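Local atomic coordinates of glycoside hydrolase YxiA (PDB entry 3LV4), a protein that is a family 43 glycoside hydrolase that probably cleaves arabinan by hydrolysing internal alpha-1,5-arabinosidic linkages, and that carries bound calcium. Residues R102-L107 with K120-K125; Y229-A234 with G290-F295; G271-G276 with G363-A368. All blocks are in the same frame, centred on the assembly; numbering follows the deposited sequence.

Interaction 1 (R102-L107 with K120-K125). With ACT (acetate ion), chain G.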
loop_
_atom_site.group_PDB
_atom_site.type_symbol
_atom_site.label_atom_id
_atom_site.label_comp_id
_atom_site.label_asym_id
_atom_site.label_seq_id
_atom_site.Cartn_x
_atom_site.Cartn_y
_atom_site.Cartn_z
ATOM N N ARG A 102 -20.037 -10.301 2.958
ATOM C CA ARG A 102 -20.284 -11.726 2.864
ATOM C C ARG A 102 -19.068 -12.347 2.210
ATOM O O ARG A 102 -18.969 -12.369 0.984
ATOM C CB ARG A 102 -21.530 -11.964 2.009
ATOM C CG ARG A 102 -21.878 -13.419 1.758
ATOM C CD ARG A 102 -22.524 -14.030 2.972
ATOM N NE ARG A 102 -22.965 -15.400 2.732
ATOM C CZ ARG A 102 -23.761 -16.068 3.560
ATOM N NH1 ARG A 102 -24.206 -15.480 4.665
ATOM N NH2 ARG A 102 -24.117 -17.312 3.278
ATOM N N SER A 103 -18.138 -12.843 3.025
ATOM C CA SER A 103 -16.836 -13.254 2.511
ATOM C C SER A 103 -16.298 -14.493 3.195
ATOM O O SER A 103 -16.676 -14.819 4.326
ATOM C CB SER A 103 -15.814 -12.119 2.667
ATOM O OG SER A 103 -16.319 -10.902 2.153
ATOM N N ALA A 104 -15.413 -15.181 2.488
ATOM C CA ALA A 104 -14.660 -16.287 3.056
ATOM C C ALA A 104 -13.181 -16.084 2.763
ATOM O O ALA A 104 -12.815 -15.601 1.686
ATOM C CB ALA A 104 -15.147 -17.632 2.490
ATOM N N LEU A 105 -12.343 -16.441 3.734
ATOM C CA LEU A 105 -10.900 -16.334 3.599
ATOM C C LEU A 105 -10.306 -17.722 3.827
ATOM O O LEU A 105 -10.586 -18.369 4.842
ATOM C CB LEU A 105 -10.355 -15.338 4.637
ATOM C CG LEU A 105 -8.837 -15.155 4.776
ATOM C CD1 LEU A 105 -8.269 -14.402 3.597
ATOM C CD2 LEU A 105 -8.534 -14.407 6.073
ATOM N N GLY A 106 -9.497 -18.189 2.885
ATOM C CA GLY A 106 -8.942 -19.526 2.986
ATOM C C GLY A 106 -7.479 -19.596 2.616
ATOM O O GLY A 106 -6.870 -18.582 2.262
ATOM N N LEU A 107 -6.923 -20.806 2.697
ATOM C CA LEU A 107 -5.510 -21.048 2.430
ATOM C C LEU A 107 -5.353 -22.089 1.333
ATOM O O LEU A 107 -6.027 -23.110 1.356
ATOM C CB LEU A 107 -4.822 -21.547 3.704
ATOM C CG LEU A 107 -3.372 -22.016 3.568
ATOM C CD1 LEU A 107 -2.463 -20.831 3.162
ATOM C CD2 LEU A 107 -2.896 -22.679 4.870
ATOM N N LYS A 120 -6.448 -25.793 1.072
ATOM C CA LYS A 120 -6.337 -26.452 2.368
ATOM C C LYS A 120 -7.551 -26.146 3.235
ATOM O O LYS A 120 -7.720 -26.727 4.317
ATOM C CB LYS A 120 -5.057 -26.026 3.095
ATOM C CG LYS A 120 -3.774 -26.457 2.394
ATOM C CD LYS A 120 -2.549 -26.172 3.261
ATOM C CE LYS A 120 -2.632 -26.856 4.622
ATOM N NZ LYS A 120 -1.469 -26.514 5.504
ATOM N N GLY A 121 -8.386 -25.218 2.774
ATOM C CA GLY A 121 -9.630 -24.917 3.464
ATOM C C GLY A 121 -9.857 -23.466 3.855
ATOM O O GLY A 121 -8.911 -22.678 4.006
ATOM N N ILE A 122 -11.137 -23.125 4.016
ATOM C CA ILE A 122 -11.566 -21.842 4.560
ATOM C C ILE A 122 -11.343 -21.818 6.066
ATOM O O ILE A 122 -11.632 -22.808 6.749
ATOM C CB ILE A 122 -13.073 -21.636 4.307
ATOM C CG1 ILE A 122 -13.363 -21.596 2.794
ATOM C CG2 ILE A 122 -13.578 -20.387 5.047
ATOM C CD1 ILE A 122 -14.848 -21.645 2.434
ATOM N N PHE A 123 -10.852 -20.698 6.595
ATOM C CA PHE A 123 -10.625 -20.599 8.042
ATOM C C PHE A 123 -11.227 -19.348 8.690
ATOM O O PHE A 123 -11.213 -19.220 9.909
ATOM C CB PHE A 123 -9.133 -20.759 8.412
ATOM C CG PHE A 123 -8.234 -19.676 7.860
ATOM C CD1 PHE A 123 -8.030 -18.493 8.570
ATOM C CD2 PHE A 123 -7.588 -19.847 6.649
ATOM C CE1 PHE A 123 -7.201 -17.501 8.078
ATOM C CE2 PHE A 123 -6.747 -18.852 6.140
ATOM C CZ PHE A 123 -6.551 -17.682 6.850
ATOM N N LEU A 124 -11.767 -18.440 7.877
ATOM C CA LEU A 124 -12.470 -17.272 8.400
ATOM C C LEU A 124 -13.659 -16.966 7.493
ATOM O O LEU A 124 -13.560 -17.100 6.276
ATOM C CB LEU A 124 -11.526 -16.063 8.465
ATOM C CG LEU A 124 -11.279 -15.289 9.763
ATOM C CD1 LEU A 124 -11.122 -16.169 10.976
ATOM C CD2 LEU A 124 -10.073 -14.354 9.602
ATOM N N LYS A 125 -14.786 -16.574 8.090
ATOM C CA LYS A 125 -15.945 -16.127 7.319
ATOM C C LYS A 125 -16.515 -14.860 7.926
ATOM O O LYS A 125 -16.398 -14.643 9.133
ATOM C CB LYS A 125 -17.045 -17.197 7.304
ATOM C CG LYS A 125 -16.781 -18.394 6.403
ATOM C CD LYS A 125 -17.918 -19.419 6.551
ATOM C CE LYS A 125 -17.843 -20.513 5.503
ATOM N NZ LYS A 125 -18.823 -21.604 5.790
HETATM C C ACT G . -25.554 -17.920 6.791
HETATM O O ACT G . -25.511 -18.380 5.625
HETATM O OXT ACT G . -25.712 -16.686 6.882
HETATM C CH3 ACT G . -25.400 -18.797 8.002
#
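Phe123 lays its ring over the backbone at Gly106, between the Leu105 and Leu107 side chains. The two strands form an antiparallel hairpin broken by classic bulges, Phe123 and Leu124 both facing Leu105, Lys120 and Gly121 both facing Leu107. With CG set between its backbone N and carbonyl carbon (chi1 64°), the phenyl folds back over the partner strand: Leu105 O lies over one ring face near the rim, CE2 comes 3.7 Å from Gly106 C, and CZ touches Leu105 CD2 at 3.9 Å. Leu105 CD2 also meets Leu124 CD2, the two leucines running side by side. At Gly106 the strands pinch together, its CA 3.8 Å from Ile122 CA; a beta carbon there would press against Gly121 O. On the other face, Ala104 CB is the small bump between Ile122 CD1 and CG2, beside helix 65-71. With an alanine in place of Phe123, the groove between Leu105 and Leu107 would probably be left unfilled and the Leu105 side chain freer to turn. The bulge makes Leu105 O a double acceptor, taking Phe123 N at 2.9 Å and Leu124 N at 3.3 Å, both in its carbonyl plane, while Leu105 N binds Leu124 O at 2.9 Å. Beyond the pairing, Arg102 grips both oxygens of an acetate, probably from the crystallisation liquor. Backbone bonds thus fix the register of this outer propeller hairpin, and apolar side chains, with Met161 of strand 159-163 against Leu105 and Phe123, seal the face toward the next sheet.

Interaction 2 (Y229-A234 with G290-F295). With CA (calcium ion), chain C.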
loop_
_atom_site.group_PDB
_atom_site.type_symbol
_atom_site.label_atom_id
_atom_site.label_comp_id
_atom_site.label_asym_id
_atom_site.label_seq_id
_atom_site.Cartn_x
_atom_site.Cartn_y
_atom_site.Cartn_z
ATOM N N TYR A 229 -8.920 7.215 -3.173
ATOM C CA TYR A 229 -8.015 6.207 -2.602
ATOM C C TYR A 229 -6.675 6.850 -2.323
ATOM O O TYR A 229 -6.121 7.538 -3.186
ATOM C CB TYR A 229 -7.777 5.100 -3.618
ATOM C CG TYR A 229 -7.820 3.675 -3.116
ATOM C CD1 TYR A 229 -8.611 3.296 -2.029
ATOM C CD2 TYR A 229 -7.105 2.684 -3.779
ATOM C CE1 TYR A 229 -8.657 1.959 -1.609
ATOM C CE2 TYR A 229 -7.150 1.369 -3.374
ATOM C CZ TYR A 229 -7.923 1.005 -2.298
ATOM O OH TYR A 229 -7.945 -0.325 -1.941
ATOM N N ASN A 230 -6.145 6.626 -1.129
ATOM C CA ASN A 230 -4.830 7.145 -0.798
ATOM C C ASN A 230 -4.121 6.270 0.221
ATOM O O ASN A 230 -4.737 5.769 1.166
ATOM C CB ASN A 230 -4.896 8.622 -0.344
ATOM C CG ASN A 230 -5.695 8.815 0.931
ATOM O OD1 ASN A 230 -5.136 9.140 1.983
ATOM N ND2 ASN A 230 -7.010 8.629 0.848
ATOM N N ILE A 231 -2.824 6.081 0.005
ATOM C CA ILE A 231 -2.004 5.249 0.876
ATOM C C ILE A 231 -1.575 6.042 2.098
ATOM O O ILE A 231 -1.092 7.169 1.982
ATOM C CB ILE A 231 -0.755 4.720 0.137
ATOM C CG1 ILE A 231 -1.177 3.742 -0.966
ATOM C CG2 ILE A 231 0.210 4.052 1.121
ATOM C CD1 ILE A 231 -0.091 3.450 -2.005
ATOM N N ARG A 232 -1.773 5.452 3.270
ATOM C CA ARG A 232 -1.357 6.070 4.516
ATOM C C ARG A 232 -0.523 5.073 5.292
ATOM O O ARG A 232 -0.567 3.862 5.029
ATOM C CB ARG A 232 -2.565 6.511 5.350
ATOM C CG ARG A 232 -3.507 7.447 4.606
ATOM C CD ARG A 232 -4.346 8.328 5.531
ATOM N NE ARG A 232 -5.136 9.273 4.741
ATOM C CZ ARG A 232 -5.747 10.351 5.227
ATOM N NH1 ARG A 232 -5.696 10.620 6.530
ATOM N NH2 ARG A 232 -6.428 11.150 4.406
ATOM N N VAL A 233 0.239 5.575 6.253
ATOM C CA VAL A 233 1.109 4.707 7.029
ATOM C C VAL A 233 1.100 5.124 8.499
ATOM O O VAL A 233 0.837 6.294 8.833
ATOM C CB VAL A 233 2.543 4.709 6.440
ATOM C CG1 VAL A 233 3.212 6.085 6.632
ATOM C CG2 VAL A 233 3.386 3.571 7.030
ATOM N N ALA A 234 1.347 4.146 9.368
ATOM C CA ALA A 234 1.485 4.363 10.796
ATOM C C ALA A 234 2.604 3.433 11.240
ATOM O O ALA A 234 3.036 2.576 10.463
ATOM C CB ALA A 234 0.176 4.023 11.517
ATOM N N GLY A 290 -3.197 3.126 -4.858
ATOM C CA GLY A 290 -3.398 2.465 -3.583
ATOM C C GLY A 290 -3.381 0.947 -3.608
ATOM O O GLY A 290 -2.924 0.317 -4.567
ATOM N N HIS A 291 -3.929 0.377 -2.540
ATOM C CA HIS A 291 -3.748 -1.021 -2.182
ATOM C C HIS A 291 -2.332 -1.506 -2.458
ATOM O O HIS A 291 -2.083 -2.238 -3.411
ATOM C CB HIS A 291 -4.759 -1.953 -2.848
ATOM C CG HIS A 291 -4.894 -3.255 -2.122
ATOM N ND1 HIS A 291 -6.084 -3.688 -1.578
ATOM C CD2 HIS A 291 -3.965 -4.179 -1.779
ATOM C CE1 HIS A 291 -5.893 -4.839 -0.962
ATOM N NE2 HIS A 291 -4.617 -5.161 -1.069
ATOM N N ASN A 292 -1.410 -1.090 -1.607
ATOM C CA ASN A 292 -0.010 -1.351 -1.848
ATOM C C ASN A 292 0.489 -2.600 -1.161
ATOM O O ASN A 292 -0.154 -3.148 -0.265
ATOM C CB ASN A 292 0.843 -0.173 -1.370
ATOM C CG ASN A 292 0.938 -0.106 0.140
ATOM O OD1 ASN A 292 0.015 0.363 0.810
ATOM N ND2 ASN A 292 2.058 -0.581 0.688
ATOM N N SER A 293 1.647 -3.049 -1.615
ATOM C CA SER A 293 2.523 -3.868 -0.802
ATOM C C SER A 293 3.851 -3.119 -0.763
ATOM O O SER A 293 3.968 -2.004 -1.293
ATOM C CB SER A 293 2.672 -5.297 -1.360
ATOM O OG SER A 293 2.931 -5.314 -2.754
ATOM N N ALA A 294 4.844 -3.704 -0.120
ATOM C CA ALA A 294 6.126 -3.027 0.019
ATOM C C ALA A 294 7.203 -4.070 0.248
ATOM O O ALA A 294 6.929 -5.156 0.764
ATOM C CB ALA A 294 6.077 -2.020 1.159
ATOM N N PHE A 295 8.423 -3.745 -0.158
ATOM C CA PHE A 295 9.510 -4.707 -0.161
ATOM C C PHE A 295 10.760 -4.017 0.331
ATOM O O PHE A 295 11.075 -2.907 -0.109
ATOM C CB PHE A 295 9.732 -5.218 -1.592
ATOM C CG PHE A 295 10.764 -6.293 -1.703
ATOM C CD1 PHE A 295 10.422 -7.624 -1.456
ATOM C CD2 PHE A 295 12.063 -5.992 -2.086
ATOM C CE1 PHE A 295 11.359 -8.628 -1.570
ATOM C CE2 PHE A 295 13.012 -6.998 -2.199
ATOM C CZ PHE A 295 12.659 -8.317 -1.941
HETATM CA CA CA C . -2.842 -6.704 0.024
HETATM O O HOH W 1 -2.015 -4.632 1.066
HETATM O O HOH W 2 -0.974 -5.793 -1.326
HETATM O O HOH W 3 -3.726 -6.549 2.375
HETATM O O HOH W 4 -4.380 -8.581 0.484
HETATM O O HOH W 5 -1.144 -8.255 0.824
#
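Beside the predicted catalytic residues of the five-bladed beta-propeller characteristic of family 43, Tyr229 and Ile231 pack against Gly290, His291 and Asn292. Tyr229 crosses the backbone of the partner strand obliquely, its CD2 3.7 Å from Gly290 CA. Glycine makes that approach possible, since a beta carbon there would fall only 2.5 Å from Tyr229 CD2. Further along the ring, CE2 approaches His291 N, and the hydroxyl OH ends 3.7 Å from His291 CB, at the edge of the imidazole; the two side chains lie alongside one another and point the same way. The phenol is hydrogen-bonded to Glu201 OE2, so Tyr229 probably helps to position the predicted proton donor. Ile231 fills the next position: its CG1 rests 3.7 Å from Gly290 CA, and its CG2 lies 3.7 Å from Asn292 OD1. On the far side of that amide, Asn292 ND2 donates to Ser293 O from above the carbonyl plane, which limits its rotation. His291 carries its CG anti to the backbone N (chi1 -159°), turning the imidazole toward the calcium ion, which NE2 binds at 2.6 Å in the ring plane. The other ligands include five waters, and Asn292 O accepts from two of them, water 1 at 2.7 Å and water 2 at 3.0 Å, forming a second shell from the residue next to the histidine. Strand 230-236 runs between strands 213-220 and 272-280, whereas strand 285-296 edges a separate antiparallel sheet beside strand 303-310; the contact therefore joins neighbouring sheets, with the His291 side chain also touching Asp15 and Asp148.

Interaction 3 (G271-G276 with G363-A368); sequences GVKLMG and GKDISA
Lys273 NZ donates to Asp365 O at 2.8 Å and forms a salt bridge with Asp365 OD1 at 3.2 Å; His362 O takes a further bond from this ammonium. Lys371 pairs with the same carboxylate oxygen of Asp365. A second lysine answers from the other direction, Lys364 NZ donating to Gly271 O at 2.8 Å in the carbonyl plane; Pro269 O and Glu434 O also receive bonds from this amine. Beside the start of the Lys273 side chain, water 6 bridges the two segments by donating to Lys273 O and to Gly363 O, each at 2.7 Å. The two lysines differ in shape. Lys273 is fully extended, with CG anti to the backbone N (chi1 173°), and its methylenes run past the Gly363 carbonyl, CD lying 3.2 Å from Gly363 O. Lys364 is bent at three successive torsions, curling its chain back so that CD packs 4.0 Å from Lys273 CB before the amine reaches Gly271. The strand belongs to the glycosidase domain and the loop to the C-terminal lipocalin-like domain, so these residues fasten one to the other. The chemistry is mostly ammonium to backbone carbonyl: the buried charge of Lys273 is probably stabilised by main-chain dipoles together with one carboxylate, and the junction is held by polar contacts more than by apolar ones.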
loop_
_atom_site.group_PDB
_atom_site.type_symbol
_atom_site.label_atom_id
_atom_site.label_comp_id
_atom_site.label_asym_id
_atom_site.label_seq_id
_atom_site.Cartn_x
_atom_site.Cartn_y
_atom_site.Cartn_z
ATOM N N GLY A 271 -3.374 9.205 10.536
ATOM C CA GLY A 271 -2.437 8.507 9.673
ATOM C C GLY A 271 -1.536 9.457 8.898
ATOM O O GLY A 271 -1.852 10.638 8.735
ATOM N N VAL A 272 -0.410 8.949 8.408
ATOM C CA VAL A 272 0.460 9.757 7.557
ATOM C C VAL A 272 0.108 9.460 6.103
ATOM O O VAL A 272 0.338 8.350 5.626
ATOM C CB VAL A 272 1.941 9.421 7.807
ATOM C CG1 VAL A 272 2.854 10.268 6.913
ATOM C CG2 VAL A 272 2.294 9.620 9.295
ATOM N N LYS A 273 -0.460 10.440 5.405
ATOM C CA LYS A 273 -0.883 10.247 4.013
ATOM C C LYS A 273 0.306 10.433 3.083
ATOM O O LYS A 273 0.911 11.504 3.047
ATOM C CB LYS A 273 -2.009 11.216 3.647
ATOM C CG LYS A 273 -2.398 11.206 2.180
ATOM C CD LYS A 273 -3.519 12.217 1.908
ATOM C CE LYS A 273 -3.923 12.267 0.434
ATOM N NZ LYS A 273 -4.873 13.396 0.169
ATOM N N LEU A 274 0.631 9.394 2.321
ATOM C CA LEU A 274 1.859 9.404 1.517
ATOM C C LEU A 274 1.658 9.907 0.101
ATOM O O LEU A 274 2.597 10.406 -0.522
ATOM C CB LEU A 274 2.467 8.006 1.452
ATOM C CG LEU A 274 2.933 7.466 2.802
ATOM C CD1 LEU A 274 3.499 6.053 2.638
ATOM C CD2 LEU A 274 3.969 8.423 3.404
HETATM N N MSE A 275 0.442 9.763 -0.414
HETATM C CA MSE A 275 0.192 10.032 -1.831
HETATM C C MSE A 275 -1.304 10.035 -2.125
HETATM O O MSE A 275 -2.021 9.113 -1.718
HETATM C CB MSE A 275 0.894 8.971 -2.690
HETATM C CG MSE A 275 0.644 9.082 -4.187
HETATM SE SE MSE A 275 1.568 7.638 -5.188
HETATM C CE MSE A 275 1.185 6.135 -4.005
ATOM N N GLY A 276 -1.769 11.080 -2.814
ATOM C CA GLY A 276 -3.119 11.124 -3.357
ATOM C C GLY A 276 -3.100 11.338 -4.867
ATOM O O GLY A 276 -2.087 11.073 -5.521
ATOM N N GLY A 363 -1.742 16.930 0.794
ATOM C CA GLY A 363 -2.700 17.236 1.846
ATOM C C GLY A 363 -2.996 16.054 2.753
ATOM O O GLY A 363 -2.273 15.055 2.755
ATOM N N LYS A 364 -4.054 16.161 3.545
ATOM C CA LYS A 364 -4.373 15.093 4.499
ATOM C C LYS A 364 -5.818 14.610 4.393
ATOM O O LYS A 364 -6.271 13.811 5.215
ATOM C CB LYS A 364 -4.030 15.509 5.942
ATOM C CG LYS A 364 -2.835 14.755 6.530
ATOM C CD LYS A 364 -3.181 13.301 6.859
ATOM C CE LYS A 364 -3.850 13.149 8.230
ATOM N NZ LYS A 364 -2.874 13.140 9.382
ATOM N N ASP A 365 -6.523 15.070 3.360
ATOM C CA ASP A 365 -7.913 14.685 3.161
ATOM C C ASP A 365 -8.067 13.358 2.415
ATOM O O ASP A 365 -7.115 12.841 1.827
ATOM C CB ASP A 365 -8.693 15.789 2.429
ATOM C CG ASP A 365 -8.005 16.263 1.130
ATOM O OD1 ASP A 365 -6.890 15.791 0.795
ATOM O OD2 ASP A 365 -8.596 17.130 0.439
ATOM N N ILE A 366 -9.271 12.801 2.475
ATOM C CA ILE A 366 -9.691 11.809 1.494
ATOM C C ILE A 366 -10.423 12.593 0.419
ATOM O O ILE A 366 -11.480 13.179 0.672
ATOM C CB ILE A 366 -10.607 10.726 2.097
ATOM C CG1 ILE A 366 -9.835 9.883 3.116
ATOM C CG2 ILE A 366 -11.156 9.823 0.984
ATOM C CD1 ILE A 366 -10.722 9.131 4.089
ATOM N N SER A 367 -9.832 12.651 -0.770
ATOM C CA SER A 367 -10.359 13.492 -1.839
ATOM C C SER A 367 -10.142 12.861 -3.202
ATOM O O SER A 367 -9.060 12.372 -3.495
ATOM C CB SER A 367 -9.691 14.864 -1.820
ATOM O OG SER A 367 -10.022 15.592 -2.997
ATOM N N ALA A 368 -11.176 12.892 -4.036
ATOM C CA ALA A 368 -11.074 12.382 -5.398
ATOM C C ALA A 368 -10.485 13.425 -6.356
ATOM O O ALA A 368 -10.208 13.111 -7.515
ATOM C CB ALA A 368 -12.432 11.897 -5.891
HETATM O O HOH W 6 -0.073 13.787 1.889
#

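How the interactions relate
Interactions 2 and 3 adjoin, their centres about 11 Å apart, because strands 230-236 and 272-280 are neighbours: Ile231 O lies 2.8 Å from Leu274 N, and Arg232 NH2 reaches Lys364 O at 2.8 Å, carrying the link into the C-terminal domain. Interaction 2 lies at the predicted active site, with the side chains of Tyr229 and His291 each about 3 Å from those of Glu201 and Asp15, respectively. Interaction 1 stands apart, its centre about 24 Å from that of interaction 2 and 32 Å from that of interaction 3; nevertheless the side chain of Leu105 comes within about 8 Å of that of Asp148 and about 10 Å of the calcium ion that His291 binds.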